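Local coordinates for lipoprotein LpqN (PDB 6E5F) that takes part in mycobacterial cell envelope biogenesis, binds a lauryl trehaloside in a pocket and interacts with the periplasmic loops of the mycolate transporters MmpL3 and MmpL11, at residues N68-T73 with G130-A135; P83-P88 with E222-T227; A102-I107 with A123-L128; P119-I124 with L201-L206; A160-F165 with A184-V189. All coordinates share one frame; numbering follows the deposited sequence. Where two conformers were deposited one is given.

Contact 1: N68-T73 with G130-A135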
# COMPACT_ATOMS: atom_id res chain seq x y z
N ASN A 68 -5.34 -5.72 -20.11
CA ASN A 68 -6.05 -6.99 -20.09
C ASN A 68 -7.53 -6.73 -19.85
O ASN A 68 -7.95 -5.61 -19.54
CB ASN A 68 -5.48 -7.92 -19.01
CG ASN A 68 -4.08 -8.39 -19.33
OD1 ASN A 68 -3.90 -9.34 -20.10
ND2 ASN A 68 -3.08 -7.73 -18.77
N HIS A 69 -8.33 -7.78 -20.02
CA HIS A 69 -9.78 -7.70 -19.80
C HIS A 69 -10.04 -7.80 -18.30
O HIS A 69 -10.56 -8.79 -17.78
CB HIS A 69 -10.50 -8.79 -20.57
CG HIS A 69 -10.43 -8.62 -22.06
ND1 HIS A 69 -10.38 -9.68 -22.93
CD2 HIS A 69 -10.40 -7.50 -22.82
CE1 HIS A 69 -10.32 -9.22 -24.17
NE2 HIS A 69 -10.33 -7.90 -24.13
N ILE A 70 -9.64 -6.75 -17.60
CA ILE A 70 -9.73 -6.68 -16.15
C ILE A 70 -10.50 -5.42 -15.78
O ILE A 70 -10.16 -4.32 -16.22
CB ILE A 70 -8.34 -6.65 -15.49
CG1 ILE A 70 -7.57 -7.93 -15.82
CG2 ILE A 70 -8.48 -6.47 -13.99
CD1 ILE A 70 -6.11 -7.90 -15.41
N GLN A 71 -11.55 -5.59 -14.98
CA GLN A 71 -12.31 -4.48 -14.45
C GLN A 71 -11.81 -4.17 -13.05
O GLN A 71 -11.67 -5.08 -12.22
CB GLN A 71 -13.79 -4.85 -14.40
CG GLN A 71 -14.68 -3.75 -13.87
CD GLN A 71 -16.12 -4.21 -13.76
OE1 GLN A 71 -16.95 -3.87 -14.60
NE2 GLN A 71 -16.41 -4.99 -12.73
N GLU A 72 -11.53 -2.90 -12.79
CA GLU A 72 -11.09 -2.44 -11.48
C GLU A 72 -12.14 -1.50 -10.91
O GLU A 72 -12.55 -0.54 -11.56
CB GLU A 72 -9.76 -1.69 -11.58
CG GLU A 72 -9.29 -1.10 -10.26
CD GLU A 72 -8.00 -0.32 -10.39
OE1 GLU A 72 -7.26 -0.24 -9.39
OE2 GLU A 72 -7.73 0.20 -11.49
N THR A 73 -12.57 -1.79 -9.68
CA THR A 73 -13.52 -0.92 -9.00
C THR A 73 -13.02 -0.63 -7.59
O THR A 73 -12.47 -1.50 -6.91
CB THR A 73 -14.92 -1.55 -8.95
OG1 THR A 73 -14.89 -2.78 -8.22
CG2 THR A 73 -15.44 -1.81 -10.37
N GLY A 130 -12.41 -10.42 -13.88
CA GLY A 130 -12.14 -10.71 -15.27
C GLY A 130 -10.93 -11.60 -15.44
O GLY A 130 -10.75 -12.58 -14.71
N ASP A 131 -10.08 -11.26 -16.41
CA ASP A 131 -8.92 -12.08 -16.76
C ASP A 131 -7.73 -11.69 -15.88
O ASP A 131 -6.73 -11.15 -16.34
CB ASP A 131 -8.59 -11.92 -18.24
CG ASP A 131 -7.58 -12.93 -18.73
OD1 ASP A 131 -7.39 -13.96 -18.05
OD2 ASP A 131 -6.99 -12.70 -19.80
N ILE A 132 -7.87 -11.97 -14.59
CA ILE A 132 -6.95 -11.51 -13.56
C ILE A 132 -6.21 -12.72 -12.99
O ILE A 132 -6.84 -13.70 -12.58
CB ILE A 132 -7.69 -10.72 -12.47
CG1 ILE A 132 -6.73 -10.25 -11.38
CG2 ILE A 132 -8.82 -11.53 -11.87
CD1 ILE A 132 -5.84 -9.13 -11.81
N ASP A 133 -4.88 -12.63 -12.96
CA ASP A 133 -4.05 -13.65 -12.33
C ASP A 133 -3.44 -13.05 -11.07
O ASP A 133 -2.64 -12.10 -11.17
CB ASP A 133 -2.95 -14.09 -13.30
CG ASP A 133 -2.01 -15.13 -12.71
OD1 ASP A 133 -2.13 -15.44 -11.50
OD2 ASP A 133 -1.15 -15.64 -13.46
N PRO A 134 -3.78 -13.54 -9.88
CA PRO A 134 -3.25 -12.90 -8.66
C PRO A 134 -1.74 -12.89 -8.61
O PRO A 134 -1.15 -11.95 -8.04
CB PRO A 134 -3.87 -13.73 -7.52
CG PRO A 134 -4.31 -15.01 -8.16
CD PRO A 134 -4.68 -14.67 -9.57
N ALA A 135 -1.08 -13.89 -9.19
CA ALA A 135 0.38 -13.91 -9.17
C ALA A 135 0.97 -12.77 -9.99
O ALA A 135 2.05 -12.27 -9.65
CB ALA A 135 0.90 -15.25 -9.68
O HOH W 1 -7.10 -10.21 -20.95
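Ile70 and Ile132 meet through their CD1 methyls, 3.8 Å apart, where an edge strand of the antiparallel sheet begins and the adjoining strand ends. The two side chains cross at about a right angle. In Ile70, CG1 stands beside the backbone N (chi1 -62°), which brings CG1 and CD1 up to the carbonyl oxygen of Asp131. Both carbons come within 3.4 Å of Asp131 O. Tyr64 of helix 61-66 packs on both isoleucines. The backbones pair antiparallel at Ile70 and Gly130, a non-hydrogen-bonded pair. Just beyond it, Asp131 N donates to His69 O over 2.9 Å, in a nearly straight bond (177°). The same oxygen also receives a CA-H...O contact from Gly130. His69 and Asp131 are each the centre of an inverse gamma turn, so both chains bend here. The imidazole of His69 leads away, while Asp131 turns its carboxylate to a bridging water. Asn68 lies at the rim, its CB near Asp131 O, and its ND2 bonds to Tyr64 O. The bridging water accepts from His69 N at 2.9 Å and donates to Asp131 OD2 at 2.7 Å.

Contact 2: P83-P88 with E222-T227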
# COMPACT_ATOMS: atom_id res chain seq x y z
N PRO A 83 -13.61 -8.09 1.39
CA PRO A 83 -13.00 -8.65 2.60
C PRO A 83 -13.01 -7.64 3.73
O PRO A 83 -13.08 -6.43 3.52
CB PRO A 83 -11.56 -8.98 2.16
CG PRO A 83 -11.31 -8.11 1.00
CD PRO A 83 -12.63 -7.91 0.31
N THR A 84 -12.97 -8.16 4.96
CA THR A 84 -12.85 -7.33 6.15
C THR A 84 -11.37 -7.27 6.52
O THR A 84 -10.76 -8.31 6.80
CB THR A 84 -13.67 -7.89 7.30
OG1 THR A 84 -15.03 -8.08 6.89
CG2 THR A 84 -13.64 -6.94 8.50
N ILE A 85 -10.81 -6.07 6.52
CA ILE A 85 -9.38 -5.86 6.74
C ILE A 85 -9.24 -5.03 8.01
O ILE A 85 -9.61 -3.85 8.04
CB ILE A 85 -8.71 -5.18 5.55
CG1 ILE A 85 -8.84 -6.07 4.31
CG2 ILE A 85 -7.24 -4.91 5.85
CD1 ILE A 85 -8.54 -5.37 3.02
N ASP A 86 -8.71 -5.65 9.07
CA ASP A 86 -8.55 -5.00 10.37
C ASP A 86 -7.10 -4.54 10.48
O ASP A 86 -6.22 -5.30 10.88
CB ASP A 86 -8.93 -5.96 11.49
CG ASP A 86 -8.78 -5.34 12.87
OD1 ASP A 86 -9.45 -4.32 13.13
OD2 ASP A 86 -8.01 -5.88 13.69
N LEU A 87 -6.86 -3.28 10.10
CA LEU A 87 -5.55 -2.66 10.28
C LEU A 87 -5.44 -2.09 11.69
O LEU A 87 -6.38 -1.46 12.18
CB LEU A 87 -5.35 -1.52 9.28
CG LEU A 87 -4.73 -1.72 7.90
CD1 LEU A 87 -3.95 -3.02 7.76
CD2 LEU A 87 -5.79 -1.61 6.81
N PRO A 88 -4.30 -2.26 12.36
CA PRO A 88 -4.13 -1.65 13.68
C PRO A 88 -3.78 -0.18 13.58
O PRO A 88 -3.28 0.30 12.56
CB PRO A 88 -2.96 -2.44 14.27
CG PRO A 88 -2.13 -2.77 13.08
CD PRO A 88 -3.11 -3.02 11.96
N GLU A 222 2.21 -7.50 12.22
CA GLU A 222 1.95 -8.51 13.23
C GLU A 222 0.50 -8.57 13.68
O GLU A 222 0.07 -9.62 14.18
CB GLU A 222 2.87 -8.30 14.44
CG GLU A 222 2.33 -7.35 15.50
CD GLU A 222 3.30 -7.13 16.65
OE1 GLU A 222 4.50 -7.44 16.49
OE2 GLU A 222 2.86 -6.63 17.71
N GLN A 223 -0.28 -7.50 13.51
CA GLN A 223 -1.63 -7.43 14.07
C GLN A 223 -2.73 -7.40 13.02
O GLN A 223 -3.90 -7.54 13.38
CB GLN A 223 -1.78 -6.21 14.99
CG GLN A 223 -0.80 -6.20 16.15
CD GLN A 223 -1.05 -5.07 17.13
OE1 GLN A 223 -2.09 -4.41 17.09
NE2 GLN A 223 -0.10 -4.84 18.03
N THR A 224 -2.41 -7.22 11.74
CA THR A 224 -3.45 -7.12 10.73
C THR A 224 -4.10 -8.47 10.50
O THR A 224 -3.42 -9.49 10.36
CB THR A 224 -2.86 -6.61 9.41
OG1 THR A 224 -2.38 -5.27 9.58
CG2 THR A 224 -3.93 -6.60 8.32
N THR A 225 -5.43 -8.48 10.47
CA THR A 225 -6.20 -9.66 10.09
C THR A 225 -6.98 -9.33 8.82
O THR A 225 -7.43 -8.20 8.63
CB THR A 225 -7.17 -10.07 11.20
OG1 THR A 225 -8.22 -9.10 11.30
CG2 THR A 225 -6.45 -10.18 12.54
N ILE A 226 -7.10 -10.33 7.95
CA ILE A 226 -7.85 -10.20 6.71
C ILE A 226 -8.76 -11.42 6.62
O ILE A 226 -8.27 -12.56 6.60
CB ILE A 226 -6.93 -10.14 5.48
CG1 ILE A 226 -6.00 -8.93 5.58
CG2 ILE A 226 -7.75 -10.08 4.20
CD1 ILE A 226 -4.97 -8.86 4.47
N THR A 227 -10.05 -11.18 6.55
CA THR A 227 -11.04 -12.26 6.47
C THR A 227 -11.87 -12.07 5.21
O THR A 227 -12.64 -11.09 5.13
CB THR A 227 -11.93 -12.23 7.71
OG1 THR A 227 -11.12 -12.16 8.88
CG2 THR A 227 -12.81 -13.47 7.78
O HOH W 2 -10.52 -9.28 9.55
O HOH W 3 -15.45 -10.76 7.11
O HOH W 4 -5.50 -5.16 13.99
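Ile85 and Ile226 lie side by side on the buried face of a two-stranded antiparallel ribbon, formed by strands 84-86 and 225-227. Their touch is light: Ile85 CG1 lies 4.2 Å from Ile226 CG2. Both side chains also touch Ile190 of strand 179-192, so this face packs on the main sheet. Packing is closer near the end of helix 210-223. There Leu87 CD1 lies alongside Thr224, 3.6 Å from its CG2 methyl. The Thr224 hydroxyl is turned beside its own backbone N (chi1 -64°) and bonds to Ile220 O of the helix. The ring of Pro88 crosses this side chain at about a right angle, and its CB touches Gln223 OE1. Between the strands, Thr84 N donates to Thr227 O, and Thr227 N donates back to Thr84 O. Asp86 N donates to Thr225 O, but the return bond from Thr225 N is weak. The opposite face carries Thr84, Asp86, Thr225 and Thr227 and is exposed. Asp86 and Thr225 point the same way there, and Asp86 CB lies 3.2 Å from Thr225 OG1. One water bridges the strands: it donates to Thr84 O and bonds to Thr225 OG1, in each case at 2.9 Å.

Contact 3: A102-I107 with A123-L128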
# COMPACT_ATOMS: atom_id res chain seq x y z
N ALA A 102 -7.12 9.39 1.33
CA ALA A 102 -6.93 8.10 1.99
C ALA A 102 -8.12 7.22 1.60
O ALA A 102 -9.06 7.05 2.37
CB ALA A 102 -6.84 8.25 3.51
N PRO A 103 -8.09 6.65 0.39
CA PRO A 103 -9.30 6.00 -0.14
C PRO A 103 -9.86 4.90 0.75
O PRO A 103 -11.09 4.80 0.87
CB PRO A 103 -8.83 5.47 -1.51
CG PRO A 103 -7.72 6.37 -1.89
CD PRO A 103 -7.01 6.70 -0.61
N TYR A 104 -9.02 4.08 1.36
CA TYR A 104 -9.45 3.05 2.29
C TYR A 104 -9.05 3.38 3.72
O TYR A 104 -8.80 2.49 4.53
CB TYR A 104 -8.92 1.69 1.86
CG TYR A 104 -9.66 0.49 2.41
CD1 TYR A 104 -10.95 0.19 1.98
CD2 TYR A 104 -9.07 -0.35 3.33
CE1 TYR A 104 -11.62 -0.92 2.47
CE2 TYR A 104 -9.73 -1.46 3.83
CZ TYR A 104 -11.01 -1.73 3.40
OH TYR A 104 -11.68 -2.84 3.89
N GLY A 105 -8.98 4.67 4.04
CA GLY A 105 -8.50 5.09 5.33
C GLY A 105 -6.98 5.05 5.41
O GLY A 105 -6.27 4.85 4.43
N GLY A 106 -6.50 5.25 6.63
CA GLY A 106 -5.07 5.24 6.86
C GLY A 106 -4.77 5.65 8.29
O GLY A 106 -5.65 5.68 9.15
N ILE A 107 -3.49 5.95 8.52
CA ILE A 107 -3.03 6.42 9.81
C ILE A 107 -2.03 7.55 9.58
O ILE A 107 -1.30 7.55 8.58
CB ILE A 107 -2.40 5.30 10.67
CG1 ILE A 107 -1.31 4.58 9.88
CG2 ILE A 107 -3.47 4.32 11.12
CD1 ILE A 107 -0.53 3.55 10.69
N ALA A 123 -4.15 3.56 2.98
CA ALA A 123 -4.60 2.29 2.41
C ALA A 123 -5.50 2.55 1.21
O ALA A 123 -6.25 3.53 1.17
CB ALA A 123 -5.38 1.48 3.45
N ILE A 124 -5.40 1.66 0.21
CA ILE A 124 -6.29 1.65 -0.94
C ILE A 124 -6.70 0.20 -1.16
O ILE A 124 -5.86 -0.71 -1.07
CB ILE A 124 -5.56 2.18 -2.20
CG1 ILE A 124 -4.95 3.56 -1.95
CG2 ILE A 124 -6.52 2.23 -3.37
CD1 ILE A 124 -3.74 3.84 -2.80
N LEU A 125 -7.97 -0.03 -1.43
CA LEU A 125 -8.47 -1.37 -1.72
C LEU A 125 -9.22 -1.33 -3.04
O LEU A 125 -10.11 -0.49 -3.23
CB LEU A 125 -9.37 -1.89 -0.61
CG LEU A 125 -9.84 -3.35 -0.75
CD1 LEU A 125 -8.65 -4.30 -0.80
CD2 LEU A 125 -10.78 -3.72 0.38
N SER A 126 -8.84 -2.21 -3.96
CA SER A 126 -9.45 -2.32 -5.27
C SER A 126 -9.95 -3.74 -5.47
O SER A 126 -9.40 -4.69 -4.92
CB SER A 126 -8.45 -1.98 -6.38
OG SER A 126 -7.86 -0.71 -6.17
N LYS A 127 -11.00 -3.86 -6.27
CA LYS A 127 -11.59 -5.14 -6.64
C LYS A 127 -11.32 -5.35 -8.12
O LYS A 127 -11.72 -4.52 -8.94
CB LYS A 127 -13.09 -5.14 -6.36
CG LYS A 127 -13.79 -6.44 -6.70
CD LYS A 127 -15.28 -6.32 -6.41
CE LYS A 127 -16.01 -7.63 -6.61
NZ LYS A 127 -17.47 -7.49 -6.33
N LEU A 128 -10.64 -6.44 -8.45
CA LEU A 128 -10.31 -6.78 -9.83
C LEU A 128 -11.10 -8.01 -10.23
O LEU A 128 -11.08 -9.02 -9.52
CB LEU A 128 -8.81 -7.05 -9.97
CG LEU A 128 -7.89 -5.94 -9.49
CD1 LEU A 128 -6.43 -6.30 -9.77
CD2 LEU A 128 -8.24 -4.61 -10.13
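Tyr104 N donates to Ala123 O over 2.8 Å, the shorter of the two backbone bonds of this contact. The donor stands above the carbonyl plane, and the bond is bent (152°). Ala123 also uses its N-H, which reaches Gly105 O at 2.9 Å in a straighter bond (167°). Ala123 is therefore held at both its backbone polar atoms by one turn. The turn is a type I beta turn from Ala102 to Gly105, closed by Gly105 N on Ala102 O. It leads into strand 106-109, which forms a beta hairpin with strand 120-130. Gly105 has positive phi, and the chain turns there into the strand.

The Tyr104 side chain carries the apolar part. Its CG lies anti to the backbone N (chi1 -159°), which lays the ring along Leu125, the two side chains pointing the same way. Leu125 CB sits over one face of the ring in a CH-pi contact, 3.9 Å from the centroid. Leu125 CD2 reaches the far end and comes within 3.6 Å of Tyr104 CE1. Ala123 CB meets the ring at its edge, near the ring plane. The ring also stacks with His77. On the other side of the strand, Pro103 CG touches Ile124 CG1 at 3.9 Å.

The chemistry implies division of labour: backbone bonds fix the turn at Ala123, and the ring of the buried Tyr104 packs on Leu125.

Contact 4: P119-I124 with L201-L206; sequences PTIVAI and LNADAL
Ile121 CG1 rests on Ala203 CB at 3.8 Å, at the apolar centre of two neighbouring antiparallel strands, 120-130 and 195-206. Ala203 belongs to the pocket of the bound lauryl trehaloside, and its side chain touches the ligand. Along the same face, Leu201 CD2 meets Ala123 CB at 3.7 Å. At the other end Pro119 CB packs on Ala205 CB. Helix 210-223 lies over this face: Ala216 and Ile220 touch Ile121, and Leu213 touches Ala205.

Four backbone bonds run between the strands. Thr120 pairs reciprocally with Asp204, and Val122 with Asn202. The shortest is Asn202 N to Val122 O, 2.8 Å and almost straight (176°). CA-H...O contacts fill the intervening positions, as from Ala203 CA to Thr120 O.

The other face is more polar. The side chains of Asn202 and Ile124 cross at a slant, and Asn202 ND2 makes a close van der Waals contact with Ile124 CD1 at 3.2 Å. The amide oxygen, Asn202 OD1, accepts from Gln185. Asp204 forms a salt bridge to Arg181 through OD2. Thr120 OG1 is held by two waters. One of them donates to Asn202 O at 2.7 Å. The other joins Thr120 OG1, at 2.8 Å, to the carboxylate of Asp204.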
# COMPACT_ATOMS: atom_id res chain seq x y z
N PRO A 119 4.43 11.96 8.87
CA PRO A 119 4.46 10.58 8.37
C PRO A 119 3.05 10.01 8.29
O PRO A 119 2.22 10.21 9.18
CB PRO A 119 5.29 9.83 9.42
CG PRO A 119 6.11 10.89 10.08
CD PRO A 119 5.26 12.13 10.07
N THR A 120 2.78 9.30 7.20
CA THR A 120 1.46 8.72 6.97
C THR A 120 1.59 7.35 6.33
O THR A 120 2.54 7.07 5.59
CB THR A 120 0.61 9.59 6.03
OG1 THR A 120 1.23 9.65 4.74
CG2 THR A 120 0.44 10.99 6.59
N ILE A 121 0.62 6.49 6.62
CA ILE A 121 0.43 5.23 5.91
C ILE A 121 -1.03 5.20 5.47
O ILE A 121 -1.94 5.19 6.30
CB ILE A 121 0.79 4.02 6.77
CG1 ILE A 121 2.25 4.13 7.24
CG2 ILE A 121 0.58 2.72 5.98
CD1 ILE A 121 2.71 3.02 8.16
N VAL A 122 -1.24 5.18 4.16
CA VAL A 122 -2.56 5.29 3.56
C VAL A 122 -2.89 3.97 2.87
O VAL A 122 -2.02 3.34 2.27
CB VAL A 122 -2.62 6.47 2.57
CG1 VAL A 122 -3.82 6.36 1.66
CG2 VAL A 122 -2.63 7.78 3.33
N ALA A 123 -4.15 3.56 2.98
CA ALA A 123 -4.60 2.29 2.41
C ALA A 123 -5.50 2.55 1.21
O ALA A 123 -6.25 3.53 1.17
CB ALA A 123 -5.38 1.48 3.45
N ILE A 124 -5.40 1.66 0.21
CA ILE A 124 -6.29 1.65 -0.94
C ILE A 124 -6.70 0.20 -1.16
O ILE A 124 -5.86 -0.71 -1.07
CB ILE A 124 -5.56 2.18 -2.20
CG1 ILE A 124 -4.95 3.56 -1.95
CG2 ILE A 124 -6.52 2.23 -3.37
CD1 ILE A 124 -3.74 3.84 -2.80
N LEU A 201 -0.80 -0.59 0.84
CA LEU A 201 -0.47 0.29 1.96
C LEU A 201 0.72 1.14 1.52
O LEU A 201 1.79 0.60 1.22
CB LEU A 201 -0.15 -0.52 3.21
CG LEU A 201 -1.24 -1.50 3.67
CD1 LEU A 201 -0.75 -2.31 4.86
CD2 LEU A 201 -2.53 -0.78 4.01
N ASN A 202 0.50 2.44 1.45
CA ASN A 202 1.48 3.39 0.92
C ASN A 202 2.01 4.22 2.08
O ASN A 202 1.27 5.04 2.64
CB ASN A 202 0.82 4.29 -0.12
CG ASN A 202 0.38 3.55 -1.37
OD1 ASN A 202 0.98 2.55 -1.74
ND2 ASN A 202 -0.65 4.04 -2.03
N ALA A 203 3.27 4.02 2.43
CA ALA A 203 3.91 4.77 3.51
C ALA A 203 4.78 5.87 2.94
O ALA A 203 5.46 5.68 1.93
CB ALA A 203 4.76 3.83 4.37
N ASP A 204 4.74 7.04 3.58
CA ASP A 204 5.56 8.16 3.13
C ASP A 204 5.92 9.04 4.32
O ASP A 204 5.08 9.33 5.18
CB ASP A 204 4.80 8.99 2.09
CG ASP A 204 5.43 10.35 1.85
OD1 ASP A 204 6.47 10.42 1.17
OD2 ASP A 204 4.88 11.36 2.34
N ALA A 205 7.19 9.44 4.38
CA ALA A 205 7.64 10.37 5.40
C ALA A 205 8.91 11.05 4.93
O ALA A 205 9.60 10.56 4.03
CB ALA A 205 7.90 9.66 6.73
N LEU A 206 9.21 12.19 5.54
CA LEU A 206 10.52 12.80 5.33
C LEU A 206 11.61 11.86 5.82
O LEU A 206 11.41 11.08 6.75
CB LEU A 206 10.60 14.13 6.09
CG LEU A 206 9.72 15.25 5.53
CD1 LEU A 206 9.55 16.36 6.56
CD2 LEU A 206 10.31 15.81 4.24
O HOH W 5 1.17 7.77 2.59
O HOH W 6 3.00 11.63 3.96

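Contact 5: A160-F165 with A184-V189. With L6T (alpha-D-glucopyranosyl 6-O-dodecyl-alpha-D-glucopyranoside), chain B.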
# COMPACT_ATOMS: atom_id res chain seq x y z
N ALA A 160 6.20 -11.19 0.98
CA ALA A 160 5.76 -11.07 2.36
C ALA A 160 4.37 -11.69 2.47
O ALA A 160 3.83 -12.21 1.49
CB ALA A 160 5.74 -9.60 2.79
N THR A 161 3.82 -11.64 3.67
CA THR A 161 2.44 -12.05 3.90
C THR A 161 1.78 -11.03 4.81
O THR A 161 2.44 -10.30 5.55
CB THR A 161 2.36 -13.45 4.53
OG1 THR A 161 2.98 -13.43 5.82
CG2 THR A 161 3.05 -14.49 3.65
N LEU A 162 0.45 -10.98 4.73
CA LEU A 162 -0.35 -10.14 5.62
C LEU A 162 -1.67 -10.86 5.84
O LEU A 162 -2.34 -11.23 4.87
CB LEU A 162 -0.60 -8.77 4.98
CG LEU A 162 -0.39 -7.48 5.78
CD1 LEU A 162 -1.57 -6.54 5.59
CD2 LEU A 162 -0.10 -7.68 7.26
N GLY A 163 -2.04 -11.07 7.10
CA GLY A 163 -3.29 -11.73 7.42
C GLY A 163 -3.47 -13.08 6.75
O GLY A 163 -4.61 -13.50 6.50
N GLY A 164 -2.37 -13.77 6.44
CA GLY A 164 -2.43 -15.07 5.80
C GLY A 164 -2.43 -15.05 4.29
O GLY A 164 -2.43 -16.13 3.68
N PHE A 165 -2.41 -13.88 3.66
CA PHE A 165 -2.43 -13.74 2.22
C PHE A 165 -1.06 -13.31 1.71
O PHE A 165 -0.27 -12.70 2.44
CB PHE A 165 -3.50 -12.72 1.78
CG PHE A 165 -4.90 -13.23 1.95
CD1 PHE A 165 -5.51 -13.95 0.94
CD2 PHE A 165 -5.60 -13.01 3.12
CE1 PHE A 165 -6.80 -14.43 1.09
CE2 PHE A 165 -6.89 -13.48 3.28
CZ PHE A 165 -7.49 -14.19 2.26
N ALA A 184 7.35 3.54 0.85
CA ALA A 184 7.27 2.10 0.77
C ALA A 184 5.84 1.73 0.44
O ALA A 184 4.90 2.49 0.70
CB ALA A 184 7.68 1.43 2.07
N GLN A 185 5.70 0.55 -0.14
CA GLN A 185 4.39 0.08 -0.54
C GLN A 185 4.31 -1.42 -0.31
O GLN A 185 5.16 -2.17 -0.81
CB GLN A 185 4.12 0.39 -2.01
CG GLN A 185 2.74 -0.00 -2.48
CD GLN A 185 2.55 0.30 -3.94
OE1 GLN A 185 3.16 -0.34 -4.80
NE2 GLN A 185 1.71 1.28 -4.24
N LYS A 186 3.30 -1.84 0.45
CA LYS A 186 2.99 -3.25 0.60
C LYS A 186 1.72 -3.53 -0.19
O LYS A 186 0.70 -2.85 0.00
CB LYS A 186 2.79 -3.64 2.07
CG LYS A 186 2.72 -5.15 2.28
CD LYS A 186 2.90 -5.54 3.74
CE LYS A 186 3.23 -7.02 3.88
NZ LYS A 186 3.65 -7.41 5.26
N THR A 187 1.79 -4.50 -1.09
CA THR A 187 0.65 -4.92 -1.90
C THR A 187 0.26 -6.32 -1.45
O THR A 187 1.10 -7.21 -1.38
CB THR A 187 1.04 -4.93 -3.38
OG1 THR A 187 1.38 -3.60 -3.80
CG2 THR A 187 -0.12 -5.44 -4.23
N VAL A 188 -1.02 -6.50 -1.12
CA VAL A 188 -1.55 -7.78 -0.66
C VAL A 188 -2.61 -8.22 -1.65
O VAL A 188 -3.50 -7.44 -1.99
CB VAL A 188 -2.15 -7.67 0.74
CG1 VAL A 188 -2.53 -9.05 1.27
CG2 VAL A 188 -1.20 -6.95 1.70
N VAL A 189 -2.51 -9.45 -2.13
CA VAL A 189 -3.47 -10.01 -3.08
C VAL A 189 -4.41 -10.94 -2.33
O VAL A 189 -3.97 -11.86 -1.63
CB VAL A 189 -2.76 -10.72 -4.24
CG1 VAL A 189 -3.75 -11.35 -5.18
CG2 VAL A 189 -1.91 -9.72 -4.99
C1 L6T B . 17.92 2.90 -0.24
C2 L6T B . 17.87 4.41 -0.12
C3 L6T B . 18.01 4.81 1.33
C4 L6T B . 16.90 4.15 2.12
C5 L6T B . 17.04 2.64 1.97
C6 L6T B . 15.99 1.90 2.85
CAA L6T B . 19.33 1.04 -0.18
CAO L6T B . 20.60 1.67 -2.10
CAP L6T B . 20.64 1.58 -3.63
CAR L6T B . 21.86 1.05 -1.51
CAT L6T B . 21.80 1.16 -0.00
CAV L6T B . 20.56 0.42 0.47
CAX L6T B . 13.66 1.67 2.86
CAY L6T B . 13.08 1.93 4.28
CAZ L6T B . 11.61 1.59 4.07
CBA L6T B . 11.00 1.36 5.45
CBB L6T B . 9.55 1.77 5.18
CBC L6T B . 8.66 0.85 5.96
CBD L6T B . 7.18 1.19 5.57
CBE L6T B . 6.38 -0.05 5.88
CBF L6T B . 5.86 -0.78 4.59
CBG L6T B . 4.63 -0.03 4.03
CBH L6T B . 3.52 0.05 5.06
CBI L6T B . 3.29 -1.26 5.83
O1 L6T B . 19.20 2.41 0.21
O2 L6T B . 18.95 4.98 -0.88
O3 L6T B . 17.92 6.24 1.45
O4 L6T B . 17.03 4.52 3.50
O5 L6T B . 16.88 2.30 0.57
O6 L6T B . 14.77 2.53 2.56
OAN L6T B . 19.44 0.96 -1.62
OAQ L6T B . 20.62 0.21 -4.03
OAS L6T B . 23.01 1.76 -2.00
OAU L6T B . 22.97 0.57 0.58
OAW L6T B . 20.45 0.53 1.90
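The turn between strands 152-162 and 165-176 folds against strand 179-192, which also carries Ala184 of the lipid pocket. Lys186 spans the gap. Its CG is anti to the backbone N (chi1 -169°), the start of an extended chain that carries the amine to the backbone of the other segment. In the conformer given, NZ bonds to Thr161 O at 3.1 Å, approaching from above the carbonyl plane. The methylene CE lies 3.8 Å from Ala160 CB, and the side chain crosses Leu162 obliquely. In this conformer NZ also forms a salt bridge with Asp221 of helix 210-223. The buried lysine then has a carboxylate partner as well as a carbonyl, which would tend to keep it charged.

Leu162 to Phe165 form a type I' beta turn, the tight two-residue connection of a beta hairpin. Gly163 and Gly164 occupy its middle positions, both with positive phi. Reciprocal backbone bonds between Leu162 and Phe165 close it.

Val188 packs against both ends of this turn. Its CG2 touches Leu162 CB, and its CG1 touches Phe165 CB, each at 3.8 Å. Leu162 and Val188 cross at about a right angle. Phe165 brings CB to 3.5 Å from Val189 O, and its ring leads away from the strand. Farther along strand 179-192, Ala184 CB meets the dodecyl chain of the ligand, 3.5 Å from its carbon CBD.

How the contacts relate
Contact 1 lies at the surface, and contact 3 is buried; contacts 2, 4 and 5 are partly buried. Contacts 3 and 4 share Ala123 and Ile124 on strand 120-130. Contacts 4 and 5 hold neighbouring strands, joined where Ala203 N meets Ala184 O, and each supplies one alanine of the lipid pocket. Contact 2 is a separate small ribbon, but Ile226 packs on Phe165 of contact 5 and Ile85 on Leu125 of contact 3. Chemistry follows place. Water bridges the segments in contact 1, on the threonine face of contact 2 and the polar face of contact 4. Contact 3 joins backbone bonds to packing on a tyrosine ring; contact 5 joins a buried lysine to valine packing.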